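Local coordinates for inactive glucansucrase (Lactobacillus reuteri, PDB 5JBD), which belongs to glycoside hydrolase family 70, a multidomain protein built on a TIM-barrel domain and carrying a bound calcium ion, at residues Met219-Asn224 and Asn287-Val292; Ile244-Pro249 and Ile748-Met753; Ala492-Val497 and Asp623-Thr628; Thr488-Arg493 and Ser682-Thr687. All coordinates share one frame; numbering follows the deposited sequence.

Contact 1: Met219-Asn224 and Asn287-Val292. With CA (calcium ion), chain C.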
loop_
_atom_site.group_PDB
_atom_site.type_symbol
_atom_site.label_atom_id
_atom_site.label_comp_id
_atom_site.label_asym_id
_atom_site.label_seq_id
_atom_site.Cartn_x
_atom_site.Cartn_y
_atom_site.Cartn_z
ATOM N N MET A 219 2.117 -15.851 -12.450
ATOM C CA MET A 219 2.541 -14.484 -12.125
ATOM C C MET A 219 2.320 -13.546 -13.315
ATOM O O MET A 219 2.360 -13.965 -14.453
ATOM C CB MET A 219 4.006 -14.454 -11.708
ATOM C CG MET A 219 4.255 -15.217 -10.415
ATOM S SD MET A 219 5.934 -15.035 -9.840
ATOM C CE MET A 219 5.998 -13.360 -9.276
ATOM N N ASN A 220 2.060 -12.288 -13.007
ATOM C CA ASN A 220 1.932 -11.219 -13.994
ATOM C C ASN A 220 0.687 -11.380 -14.874
ATOM O O ASN A 220 0.643 -10.848 -15.980
ATOM C CB ASN A 220 3.208 -11.094 -14.862
ATOM C CG ASN A 220 4.481 -11.066 -14.036
ATOM O OD1 ASN A 220 4.724 -10.148 -13.252
ATOM N ND2 ASN A 220 5.300 -12.087 -14.200
ATOM N N ARG A 221 -0.351 -12.045 -14.361
ATOM C CA ARG A 221 -1.634 -12.148 -15.058
ATOM C C ARG A 221 -2.462 -10.925 -14.701
ATOM O O ARG A 221 -3.609 -11.025 -14.240
ATOM C CB ARG A 221 -2.358 -13.451 -14.719
ATOM C CG ARG A 221 -1.600 -14.722 -15.101
ATOM C CD ARG A 221 -1.242 -14.765 -16.582
ATOM N NE ARG A 221 -0.860 -16.117 -16.984
ATOM C CZ ARG A 221 -1.684 -17.062 -17.457
ATOM N NH1 ARG A 221 -2.994 -16.852 -17.651
ATOM N NH2 ARG A 221 -1.181 -18.256 -17.755
ATOM N N THR A 222 -1.861 -9.774 -14.990
ATOM C CA THR A 222 -2.256 -8.469 -14.493
ATOM C C THR A 222 -2.844 -7.660 -15.633
ATOM O O THR A 222 -2.339 -7.718 -16.757
ATOM C CB THR A 222 -1.034 -7.725 -13.959
ATOM O OG1 THR A 222 0.056 -7.828 -14.901
ATOM C CG2 THR A 222 -0.597 -8.349 -12.608
ATOM N N ILE A 223 -3.919 -6.932 -15.336
ATOM C CA ILE A 223 -4.598 -6.043 -16.308
ATOM C C ILE A 223 -4.960 -6.828 -17.583
ATOM O O ILE A 223 -5.572 -7.913 -17.464
ATOM C CB ILE A 223 -3.806 -4.724 -16.569
ATOM C CG1 ILE A 223 -3.124 -4.212 -15.305
ATOM C CG2 ILE A 223 -4.749 -3.643 -17.082
ATOM C CD1 ILE A 223 -2.414 -2.885 -15.487
ATOM N N ASN A 224 -4.549 -6.362 -18.776
ATOM C CA ASN A 224 -4.860 -7.075 -20.021
ATOM C C ASN A 224 -4.073 -8.369 -20.242
ATOM O O ASN A 224 -4.378 -9.101 -21.179
ATOM C CB ASN A 224 -4.731 -6.151 -21.235
ATOM C CG ASN A 224 -5.679 -4.957 -21.148
ATOM O OD1 ASN A 224 -6.895 -5.123 -21.265
ATOM N ND2 ASN A 224 -5.136 -3.775 -20.877
ATOM N N ASN A 287 -1.543 -5.254 -9.740
ATOM C CA ASN A 287 -0.447 -6.126 -9.313
ATOM C C ASN A 287 -0.926 -7.477 -8.766
ATOM O O ASN A 287 -0.170 -8.176 -8.110
ATOM C CB ASN A 287 0.382 -5.393 -8.263
ATOM C CG ASN A 287 0.717 -3.972 -8.679
ATOM O OD1 ASN A 287 0.173 -3.036 -8.115
ATOM N ND2 ASN A 287 1.584 -3.807 -9.683
ATOM N N ILE A 288 -2.177 -7.817 -9.068
ATOM C CA ILE A 288 -2.816 -9.045 -8.625
ATOM C C ILE A 288 -3.468 -9.701 -9.847
ATOM O O ILE A 288 -3.907 -9.004 -10.751
ATOM C CB ILE A 288 -3.857 -8.777 -7.513
ATOM C CG1 ILE A 288 -4.981 -7.836 -7.994
ATOM C CG2 ILE A 288 -3.176 -8.194 -6.281
ATOM C CD1 ILE A 288 -5.904 -7.329 -6.895
ATOM N N ASP A 289 -3.518 -11.024 -9.866
ATOM C CA ASP A 289 -4.239 -11.777 -10.896
ATOM C C ASP A 289 -5.622 -11.142 -11.091
ATOM O O ASP A 289 -6.404 -11.027 -10.143
ATOM C CB ASP A 289 -4.344 -13.258 -10.510
ATOM C CG ASP A 289 -4.837 -14.145 -11.652
ATOM O OD1 ASP A 289 -5.781 -13.757 -12.365
ATOM O OD2 ASP A 289 -4.297 -15.258 -11.824
ATOM N N ALA A 290 -5.895 -10.675 -12.315
ATOM C CA ALA A 290 -7.141 -9.944 -12.597
ATOM C C ALA A 290 -8.415 -10.763 -12.422
ATOM O O ALA A 290 -9.500 -10.175 -12.348
ATOM C CB ALA A 290 -7.106 -9.309 -13.991
ATOM N N ASP A 291 -8.302 -12.096 -12.335
ATOM C CA ASP A 291 -9.435 -12.947 -11.955
ATOM C C ASP A 291 -10.165 -12.415 -10.731
ATOM O O ASP A 291 -11.391 -12.514 -10.656
ATOM C CB ASP A 291 -8.986 -14.365 -11.599
ATOM C CG ASP A 291 -8.406 -15.135 -12.756
ATOM O OD1 ASP A 291 -8.514 -14.713 -13.933
ATOM O OD2 ASP A 291 -7.818 -16.206 -12.469
ATOM N N VAL A 292 -9.419 -11.877 -9.757
ATOM C CA VAL A 292 -10.033 -11.458 -8.491
ATOM C C VAL A 292 -10.914 -10.219 -8.656
ATOM O O VAL A 292 -11.847 -10.020 -7.885
ATOM C CB VAL A 292 -9.015 -11.263 -7.345
ATOM C CG1 VAL A 292 -8.177 -12.521 -7.145
ATOM C CG2 VAL A 292 -8.138 -10.031 -7.559
HETATM CA CA CA C . 1.035 -9.548 -6.551
HETATM O O HOH W 1 -4.588 -6.977 -12.612
HETATM O O HOH W 2 -0.574 -10.671 -5.153
#

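Contact 2: Ile244-Pro249 and Ile748-Met753. With CA (calcium ion), chain C.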
loop_
_atom_site.group_PDB
_atom_site.type_symbol
_atom_site.label_atom_id
_atom_site.label_comp_id
_atom_site.label_asym_id
_atom_site.label_seq_id
_atom_site.Cartn_x
_atom_site.Cartn_y
_atom_site.Cartn_z
ATOM N N ILE A 244 0.808 -12.502 -2.240
ATOM C CA ILE A 244 -0.203 -13.560 -2.199
ATOM C C ILE A 244 -0.462 -14.106 -3.601
ATOM O O ILE A 244 -0.605 -13.334 -4.561
ATOM C CB ILE A 244 -1.508 -13.061 -1.558
ATOM C CG1 ILE A 244 -1.256 -12.529 -0.139
ATOM C CG2 ILE A 244 -2.560 -14.168 -1.546
ATOM C CD1 ILE A 244 -0.704 -13.542 0.854
ATOM N N ASP A 245 -0.517 -15.437 -3.727
ATOM C CA ASP A 245 -0.811 -16.072 -5.012
ATOM C C ASP A 245 -2.320 -16.019 -5.318
ATOM O O ASP A 245 -3.064 -16.962 -5.047
ATOM C CB ASP A 245 -0.304 -17.503 -5.089
ATOM C CG ASP A 245 -0.590 -18.146 -6.435
ATOM O OD1 ASP A 245 -0.944 -17.417 -7.401
ATOM O OD2 ASP A 245 -0.444 -19.378 -6.554
ATOM N N ASN A 246 -2.732 -14.921 -5.942
ATOM C CA ASN A 246 -4.134 -14.723 -6.333
ATOM C C ASN A 246 -4.566 -15.503 -7.596
ATOM O O ASN A 246 -5.707 -15.361 -8.037
ATOM C CB ASN A 246 -4.443 -13.216 -6.440
ATOM C CG ASN A 246 -4.584 -12.547 -5.065
ATOM O OD1 ASN A 246 -5.555 -12.805 -4.338
ATOM N ND2 ASN A 246 -3.642 -11.692 -4.704
ATOM N N SER A 247 -3.681 -16.331 -8.160
ATOM C CA SER A 247 -4.067 -17.337 -9.176
ATOM C C SER A 247 -4.500 -18.677 -8.545
ATOM O O SER A 247 -5.058 -19.526 -9.238
ATOM C CB SER A 247 -2.918 -17.601 -10.136
ATOM O OG SER A 247 -1.897 -18.382 -9.527
ATOM N N ASN A 248 -4.226 -18.885 -7.255
ATOM C CA ASN A 248 -4.583 -20.158 -6.600
ATOM C C ASN A 248 -6.098 -20.196 -6.357
ATOM O O ASN A 248 -6.614 -19.318 -5.670
ATOM C CB ASN A 248 -3.805 -20.316 -5.287
ATOM C CG ASN A 248 -4.057 -21.656 -4.608
ATOM O OD1 ASN A 248 -5.208 -22.027 -4.368
ATOM N ND2 ASN A 248 -2.985 -22.393 -4.307
ATOM N N PRO A 249 -6.814 -21.211 -6.899
ATOM C CA PRO A 249 -8.278 -21.264 -6.705
ATOM C C PRO A 249 -8.767 -21.247 -5.257
ATOM O O PRO A 249 -9.843 -20.704 -4.986
ATOM C CB PRO A 249 -8.690 -22.576 -7.394
ATOM C CG PRO A 249 -7.618 -22.829 -8.382
ATOM C CD PRO A 249 -6.350 -22.313 -7.751
ATOM N N ILE A 748 -9.452 -2.681 0.454
ATOM C CA ILE A 748 -9.229 -4.138 0.516
ATOM C C ILE A 748 -7.885 -4.421 -0.140
ATOM O O ILE A 748 -7.592 -3.876 -1.205
ATOM C CB ILE A 748 -10.399 -4.973 -0.084
ATOM C CG1 ILE A 748 -10.184 -6.475 0.190
ATOM C CG2 ILE A 748 -10.608 -4.710 -1.584
ATOM C CD1 ILE A 748 -11.359 -7.340 -0.193
ATOM N N VAL A 749 -7.083 -5.273 0.509
ATOM C CA VAL A 749 -5.654 -5.400 0.204
ATOM C C VAL A 749 -5.294 -6.858 -0.059
ATOM O O VAL A 749 -4.855 -7.567 0.852
ATOM C CB VAL A 749 -4.794 -4.853 1.361
ATOM C CG1 VAL A 749 -3.303 -4.881 1.008
ATOM C CG2 VAL A 749 -5.236 -3.437 1.710
ATOM N N MET A 750 -5.478 -7.293 -1.312
ATOM C CA MET A 750 -5.208 -8.685 -1.717
ATOM C C MET A 750 -3.769 -8.955 -2.149
ATOM O O MET A 750 -3.404 -10.118 -2.317
ATOM C CB MET A 750 -6.168 -9.133 -2.830
ATOM C CG MET A 750 -7.607 -9.322 -2.365
ATOM S SD MET A 750 -8.798 -9.736 -3.671
ATOM C CE MET A 750 -9.185 -8.085 -4.294
ATOM N N ASN A 751 -2.939 -7.926 -2.316
ATOM C CA ASN A 751 -1.644 -8.156 -2.941
ATOM C C ASN A 751 -0.644 -8.834 -2.017
ATOM O O ASN A 751 0.049 -9.750 -2.460
ATOM C CB ASN A 751 -1.009 -6.893 -3.479
ATOM C CG ASN A 751 0.332 -7.168 -4.147
ATOM O OD1 ASN A 751 0.410 -7.833 -5.197
ATOM N ND2 ASN A 751 1.402 -6.684 -3.529
ATOM N N GLN A 752 -0.530 -8.331 -0.785
ATOM C CA GLN A 752 0.494 -8.809 0.152
ATOM C C GLN A 752 0.058 -8.808 1.613
ATOM O O GLN A 752 -0.838 -8.064 2.001
ATOM C CB GLN A 752 1.784 -7.978 0.048
ATOM C CG GLN A 752 1.781 -6.647 0.812
ATOM C CD GLN A 752 0.952 -5.549 0.146
ATOM O OE1 GLN A 752 0.919 -5.439 -1.073
ATOM N NE2 GLN A 752 0.298 -4.724 0.953
ATOM N N MET A 753 0.736 -9.651 2.392
ATOM C CA MET A 753 0.742 -9.572 3.853
ATOM C C MET A 753 2.186 -9.372 4.301
ATOM O O MET A 753 3.125 -9.748 3.587
ATOM C CB MET A 753 0.125 -10.839 4.452
ATOM C CG MET A 753 -1.335 -11.046 4.047
ATOM S SD MET A 753 -2.170 -12.391 4.925
ATOM C CE MET A 753 -2.272 -11.707 6.567
HETATM CA CA CA C . 1.035 -9.548 -6.551
HETATM O O HOH W 2 -0.574 -10.671 -5.153
#

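Contact 3: Ala492-Val497 and Asp623-Thr628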
loop_
_atom_site.group_PDB
_atom_site.type_symbol
_atom_site.label_atom_id
_atom_site.label_comp_id
_atom_site.label_asym_id
_atom_site.label_seq_id
_atom_site.Cartn_x
_atom_site.Cartn_y
_atom_site.Cartn_z
ATOM N N ALA A 492 -20.261 24.074 -3.396
ATOM C CA ALA A 492 -20.738 24.592 -4.681
ATOM C C ALA A 492 -20.987 23.473 -5.707
ATOM O O ALA A 492 -21.943 23.542 -6.493
ATOM C CB ALA A 492 -19.764 25.633 -5.238
ATOM N N ARG A 493 -20.134 22.449 -5.700
ATOM C CA ARG A 493 -20.308 21.326 -6.614
ATOM C C ARG A 493 -21.698 20.702 -6.460
ATOM O O ARG A 493 -22.391 20.459 -7.465
ATOM C CB ARG A 493 -19.247 20.262 -6.408
ATOM C CG ARG A 493 -19.314 19.137 -7.443
ATOM C CD ARG A 493 -18.231 18.102 -7.193
ATOM N NE ARG A 493 -18.069 17.197 -8.321
ATOM C CZ ARG A 493 -18.661 16.009 -8.467
ATOM N NH1 ARG A 493 -19.504 15.527 -7.546
ATOM N NH2 ARG A 493 -18.414 15.309 -9.570
ATOM N N LYS A 494 -22.086 20.414 -5.216
ATOM C CA LYS A 494 -23.372 19.784 -4.950
ATOM C C LYS A 494 -24.536 20.663 -5.429
ATOM O O LYS A 494 -25.534 20.152 -5.935
ATOM C CB LYS A 494 -23.523 19.432 -3.454
ATOM C CG LYS A 494 -24.832 18.729 -3.133
ATOM C CD LYS A 494 -24.973 18.369 -1.661
ATOM C CE LYS A 494 -26.263 17.587 -1.454
ATOM N NZ LYS A 494 -26.435 17.134 -0.047
ATOM N N GLN A 495 -24.396 21.976 -5.274
ATOM C CA GLN A 495 -25.446 22.910 -5.673
ATOM C C GLN A 495 -25.538 23.167 -7.179
ATOM O O GLN A 495 -26.630 23.436 -7.680
ATOM C CB GLN A 495 -25.271 24.264 -4.961
ATOM C CG GLN A 495 -25.325 24.231 -3.443
ATOM C CD GLN A 495 -25.158 25.625 -2.861
ATOM O OE1 GLN A 495 -24.151 26.290 -3.090
ATOM N NE2 GLN A 495 -26.161 26.086 -2.145
ATOM N N PHE A 496 -24.405 23.124 -7.886
ATOM C CA PHE A 496 -24.334 23.711 -9.220
ATOM C C PHE A 496 -23.808 22.842 -10.361
ATOM O O PHE A 496 -24.191 23.075 -11.503
ATOM C CB PHE A 496 -23.503 25.007 -9.162
ATOM C CG PHE A 496 -24.098 26.081 -8.287
ATOM C CD1 PHE A 496 -25.302 26.696 -8.637
ATOM C CD2 PHE A 496 -23.434 26.511 -7.146
ATOM C CE1 PHE A 496 -25.838 27.692 -7.843
ATOM C CE2 PHE A 496 -23.980 27.508 -6.341
ATOM C CZ PHE A 496 -25.176 28.100 -6.689
ATOM N N VAL A 497 -22.960 21.862 -10.065
ATOM C CA VAL A 497 -22.200 21.171 -11.107
ATOM C C VAL A 497 -23.013 20.031 -11.742
ATOM O O VAL A 497 -23.256 18.999 -11.113
ATOM C CB VAL A 497 -20.846 20.700 -10.555
ATOM C CG1 VAL A 497 -20.135 19.770 -11.518
ATOM C CG2 VAL A 497 -19.983 21.906 -10.238
ATOM N N ASP A 623 -31.607 26.756 -0.809
ATOM C CA ASP A 623 -30.821 25.563 -1.085
ATOM C C ASP A 623 -31.109 24.971 -2.453
ATOM O O ASP A 623 -32.235 25.019 -2.947
ATOM C CB ASP A 623 -31.073 24.497 -0.012
ATOM C CG ASP A 623 -30.580 24.918 1.359
ATOM O OD1 ASP A 623 -29.430 25.418 1.451
ATOM O OD2 ASP A 623 -31.350 24.750 2.339
ATOM N N GLN A 624 -30.084 24.385 -3.042
ATOM C CA GLN A 624 -30.216 23.702 -4.320
ATOM C C GLN A 624 -29.344 22.464 -4.330
ATOM O O GLN A 624 -28.232 22.507 -3.820
ATOM C CB GLN A 624 -29.779 24.620 -5.446
ATOM C CG GLN A 624 -30.221 24.126 -6.809
ATOM C CD GLN A 624 -29.993 25.129 -7.900
ATOM O OE1 GLN A 624 -30.933 25.744 -8.372
ATOM N NE2 GLN A 624 -28.742 25.324 -8.287
ATOM N N ASP A 625 -29.846 21.374 -4.915
ATOM C CA ASP A 625 -29.088 20.121 -5.047
ATOM C C ASP A 625 -29.362 19.571 -6.452
ATOM O O ASP A 625 -30.491 19.237 -6.772
ATOM C CB ASP A 625 -29.537 19.146 -3.948
ATOM C CG ASP A 625 -28.845 17.770 -4.010
ATOM O OD1 ASP A 625 -27.950 17.526 -4.843
ATOM O OD2 ASP A 625 -29.215 16.918 -3.171
ATOM N N VAL A 626 -28.320 19.496 -7.273
ATOM C CA VAL A 626 -28.456 19.042 -8.659
ATOM C C VAL A 626 -28.125 17.558 -8.851
ATOM O O VAL A 626 -27.937 17.122 -9.983
ATOM C CB VAL A 626 -27.615 19.896 -9.647
ATOM C CG1 VAL A 626 -28.187 21.312 -9.747
ATOM C CG2 VAL A 626 -26.136 19.907 -9.273
ATOM N N THR A 627 -28.055 16.793 -7.754
ATOM C CA THR A 627 -27.938 15.340 -7.827
ATOM C C THR A 627 -28.913 14.763 -8.844
ATOM O O THR A 627 -30.080 15.098 -8.829
ATOM C CB THR A 627 -28.213 14.697 -6.453
ATOM O OG1 THR A 627 -27.209 15.122 -5.531
ATOM C CG2 THR A 627 -28.182 13.162 -6.523
ATOM N N THR A 628 -28.407 13.919 -9.742
ATOM C CA THR A 628 -29.251 13.141 -10.639
ATOM C C THR A 628 -29.441 11.738 -10.038
ATOM O O THR A 628 -28.458 11.082 -9.700
ATOM C CB THR A 628 -28.642 13.067 -12.050
ATOM O OG1 THR A 628 -28.619 14.377 -12.614
ATOM C CG2 THR A 628 -29.455 12.161 -12.964
HETATM O O HOH W 3 -27.856 24.188 -0.781
#

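Contact 4: Thr488-Arg493 and Ser682-Thr687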
loop_
_atom_site.group_PDB
_atom_site.type_symbol
_atom_site.label_atom_id
_atom_site.label_comp_id
_atom_site.label_asym_id
_atom_site.label_seq_id
_atom_site.Cartn_x
_atom_site.Cartn_y
_atom_site.Cartn_z
ATOM N N THR A 488 -15.334 25.345 0.012
ATOM C CA THR A 488 -16.172 26.215 -0.820
ATOM C C THR A 488 -16.500 25.541 -2.168
ATOM O O THR A 488 -17.645 25.528 -2.599
ATOM C CB THR A 488 -15.518 27.601 -1.022
ATOM O OG1 THR A 488 -15.284 28.185 0.255
ATOM C CG2 THR A 488 -16.419 28.542 -1.813
ATOM N N LEU A 489 -15.492 24.956 -2.802
ATOM C CA LEU A 489 -15.698 24.256 -4.070
ATOM C C LEU A 489 -16.567 22.994 -3.896
ATOM O O LEU A 489 -17.408 22.681 -4.756
ATOM C CB LEU A 489 -14.344 23.897 -4.702
ATOM C CG LEU A 489 -13.482 25.085 -5.152
ATOM C CD1 LEU A 489 -12.044 24.628 -5.432
ATOM C CD2 LEU A 489 -14.101 25.744 -6.386
ATOM N N MET A 490 -16.371 22.282 -2.787
ATOM C CA MET A 490 -17.122 21.044 -2.516
ATOM C C MET A 490 -18.624 21.320 -2.357
ATOM O O MET A 490 -19.448 20.664 -3.001
ATOM C CB MET A 490 -16.550 20.336 -1.289
ATOM C CG MET A 490 -15.194 19.695 -1.522
ATOM S SD MET A 490 -14.425 19.144 0.015
ATOM C CE MET A 490 -15.327 17.622 0.326
ATOM N N ARG A 491 -18.973 22.336 -1.562
ATOM C CA ARG A 491 -20.377 22.714 -1.366
ATOM C C ARG A 491 -21.000 23.228 -2.667
ATOM O O ARG A 491 -22.141 22.878 -2.995
ATOM C CB ARG A 491 -20.533 23.787 -0.281
ATOM C CG ARG A 491 -20.278 23.317 1.139
ATOM C CD ARG A 491 -20.337 24.482 2.120
ATOM N NE ARG A 491 -19.551 24.204 3.327
ATOM C CZ ARG A 491 -20.033 23.756 4.492
ATOM N NH1 ARG A 491 -21.333 23.524 4.661
ATOM N NH2 ARG A 491 -19.198 23.533 5.513
ATOM N N ALA A 492 -20.261 24.074 -3.396
ATOM C CA ALA A 492 -20.738 24.592 -4.681
ATOM C C ALA A 492 -20.987 23.473 -5.707
ATOM O O ALA A 492 -21.943 23.542 -6.493
ATOM C CB ALA A 492 -19.764 25.633 -5.238
ATOM N N ARG A 493 -20.134 22.449 -5.700
ATOM C CA ARG A 493 -20.308 21.326 -6.614
ATOM C C ARG A 493 -21.698 20.702 -6.460
ATOM O O ARG A 493 -22.391 20.459 -7.465
ATOM C CB ARG A 493 -19.247 20.262 -6.408
ATOM C CG ARG A 493 -19.314 19.137 -7.443
ATOM C CD ARG A 493 -18.231 18.102 -7.193
ATOM N NE ARG A 493 -18.069 17.197 -8.321
ATOM C CZ ARG A 493 -18.661 16.009 -8.467
ATOM N NH1 ARG A 493 -19.504 15.527 -7.546
ATOM N NH2 ARG A 493 -18.414 15.309 -9.570
ATOM N N SER A 682 -21.441 15.006 5.080
ATOM C CA SER A 682 -22.678 15.206 4.316
ATOM C C SER A 682 -22.832 16.656 3.826
ATOM O O SER A 682 -23.132 16.890 2.650
ATOM C CB SER A 682 -23.895 14.838 5.168
ATOM O OG SER A 682 -25.083 15.015 4.419
ATOM N N ASP A 683 -22.605 17.610 4.728
ATOM C CA ASP A 683 -22.696 19.049 4.395
ATOM C C ASP A 683 -21.712 19.464 3.280
ATOM O O ASP A 683 -22.006 20.360 2.491
ATOM C CB ASP A 683 -22.467 19.923 5.649
ATOM C CG ASP A 683 -23.574 19.781 6.700
ATOM O OD1 ASP A 683 -24.598 19.112 6.424
ATOM O OD2 ASP A 683 -23.400 20.301 7.833
ATOM N N LEU A 684 -20.559 18.797 3.226
ATOM C CA LEU A 684 -19.570 19.009 2.169
ATOM C C LEU A 684 -19.874 18.276 0.854
ATOM O O LEU A 684 -19.085 18.365 -0.105
ATOM C CB LEU A 684 -18.180 18.621 2.682
ATOM C CG LEU A 684 -17.638 19.449 3.860
ATOM C CD1 LEU A 684 -16.258 18.954 4.256
ATOM C CD2 LEU A 684 -17.583 20.937 3.531
ATOM N N GLY A 685 -20.999 17.564 0.784
ATOM C CA GLY A 685 -21.376 16.828 -0.424
ATOM C C GLY A 685 -20.605 15.537 -0.686
ATOM O O GLY A 685 -20.639 15.011 -1.809
ATOM N N ILE A 686 -19.921 15.008 0.333
ATOM C CA ILE A 686 -19.237 13.715 0.206
ATOM C C ILE A 686 -20.316 12.640 0.199
ATOM O O ILE A 686 -21.200 12.640 1.066
ATOM C CB ILE A 686 -18.244 13.472 1.360
ATOM C CG1 ILE A 686 -17.100 14.494 1.296
ATOM C CG2 ILE A 686 -17.686 12.066 1.299
ATOM C CD1 ILE A 686 -16.369 14.671 2.601
ATOM N N THR A 687 -20.288 11.776 -0.809
ATOM C CA THR A 687 -21.262 10.688 -0.916
ATOM C C THR A 687 -20.654 9.311 -0.605
ATOM O O THR A 687 -21.388 8.383 -0.248
ATOM C CB THR A 687 -21.874 10.643 -2.332
ATOM O OG1 THR A 687 -20.857 10.317 -3.277
ATOM C CG2 THR A 687 -22.527 11.971 -2.710
#

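Contact 1: Met219-Asn224 and Asn287-Val292
Arg-221 meets the loop at Asp-289 and Ala-290 with its carbonyl rather than its charged end. Arg-221 is the centre of an inverse gamma turn, and its carbonyl faces Ala-290: the bond from Ala-290 N to Arg-221 O is 3.0 Å long and nearly straight (167°). The same oxygen receives a CA-H...O contact from Asp-289. Of the arginine side chain it is CB that touches, 3.9 Å from Asp-289 OD2. The chain bends at chi2 (-57°) and carries the guanidinium away to Gln-226, so no salt bridge forms with the aspartate. Thr-222 follows with CG2 packed 3.9 Å from Ile-288 O, while its hydroxyl turns to Ser-235. A water bridges the two segments, accepting from Ile-223 N and donating to Ile-288 O, each at 2.8 Å. Asp-289 has its carboxylate turned anti to its own backbone N (chi1 -169°). OD1 there takes the N-H of Asp-291 at 3.0 Å on its anti side, a capping bond in the turn leading into helix 291-304, and OD2 is bonded to Ser-822. Two residues before Asp-289, Asn-287 O binds the calcium ion at 2.4 Å. The buried loop pair thus adjoins the calcium site, which Glu-237, Asp-243 and Asn-751 share with Asn-287.

Contact 2: Ile244-Pro249 and Ile748-Met753
Ile-244, Asn-246 and Asn-751 close round a single water oxygen that is also a calcium ligand. The water lies 2.4 Å from the metal, donates to Ile-244 O at 2.7 Å and also to Asn-751 O, and takes a longer bond from Asn-246 ND2 at 3.3 Å. With two acceptors, one donor and the ion around it, its orientation is probably well fixed. Asn-751 O has a second donor, Ile-244 N, at 2.9 Å. Asn-246 ND2 likewise serves two partners, since it also gives a bond of 2.9 Å to Met-750 O. That oxygen lies in the plane of the amide, yet the nitrogen sits above the carbonyl plane, 52° out of it; the amide's OD1 accepts from Asn-255. The Asn-751 side chain stands anti to its backbone N (chi1 -179°), which sends OD1 to the calcium ion at 2.3 Å. On the other branch of this amide, ND2 bonds in plane to Gln-752 OE1 at 2.8 Å, which probably helps fix the amide with its oxygen toward the metal. Ile-244 CB rests on Met-750 O, and the apolar packing is slight, CD1 lying 4.1 Å from Met-753 CG. Beyond Ile-244, Asp-245 OD1 accepts from Ser-247 N, an Asx turn, and also from Ser-247 OG, before helix 249-263. The contact joins the antiparallel pairing of strands 242-244 and 752-753 to a seven-ligand calcium site, where Glu-237, Asp-243 and Asn-287 contribute further protein oxygens.

Contact 3: Ala492-Val497 and Asp623-Thr628
Lys-494 and Gln-495 offer their carbonyls, at the C-terminal end of helix 483-496, to the loop at Gln-624 to Val-626. Val-626 N bonds to Lys-494 O at 3.2 Å, almost along the C=O axis, and Gln-624 NE2 reaches Gln-495 O at 2.9 Å. The valine side chain straddles the helix end: CG1 lies 3.3 Å from Gln-495 O, and CG2 fits between Lys-494 O and Val-497 O. Gln-624 also uses its backbone, its O resting 3.4 Å from Gln-495 CG. Its extended side chain, with CG anti to the backbone N (chi1 -165°), brings the amide beside Phe-496 at a steep 80° to the ring plane, while OE1 is held by Thr-534. Farther out, Lys-494 CE passes 3.5 Å from Asp-625 OD2; NZ, at 4.2 Å from the same oxygen, stays beyond salt-bridge range. The carboxylate is positioned by Thr-627, whose N and OG1 both donate to OD1. A water links Gln-495 NE2, Asp-623 OD1 and Gln-624 N. Around the contact, Phe-496 packs against strand 612-618 and Val-497 against Met-537 of strand 537-542, so the helix end is set between this loop and the antiparallel sheet.

Contact 4: Thr488-Arg493 and Ser682-Thr687
Met-490 begins its contact at CB, which lies 3.4 Å from Leu-684 O. The chain then runs out with chi2 near 169° and turns at the sulfur (chi3 78°), bringing CE into a small apolar seat: 3.7 Å from Ile-686 CG1 and 3.8 Å from Leu-684 CB. Here the methyl, rather than the sulfur, does the touching. Next along the helix, Arg-491 covers the more exposed side. CG approaches Asp-683 O at 3.7 Å, and the extended chain lays one face of the guanidinium on the Leu-684 CD2 methyl, which comes within 3.6 Å of NH2. Asp-683 points the same way alongside, but its OD2 is 5.0 Å from Arg-491 NH1, too far for a salt bridge, though the opposite charges may still attract weakly. No hydrogen bond joins the two segments. At Gly-685 the positive phi ends helix 678-683 in a Schellman motif, after which the chain leads to strand 688-691. Met-490 also packs on Leu-454 of helix 446-455 and Val-463 of strand 460-464. The arrangement is that of a beta/alpha barrel, with an outer helix packed on the turn between a neighbouring helix and the next parallel strand.

In the fold
The four contacts form two groups. Contacts 1 and 2 have centres 10 Å apart, touch each other and share the calcium ion and one of its waters; their segments alternate along the chain, so residues from widely separated sequence meet at one metal. Contacts 3 and 4, 9 Å apart between centres, both use helix 483-496: its C-terminal end meets a loop beside the antiparallel sheet, and the preceding turns meet the helix-to-strand turn of the parallel barrel. Between the groups, centres lie 36 to 40 Å apart. Contact 2 spans about 500 residues and encloses contacts 3 and 4 in sequence, while contact 1 closes before either begins.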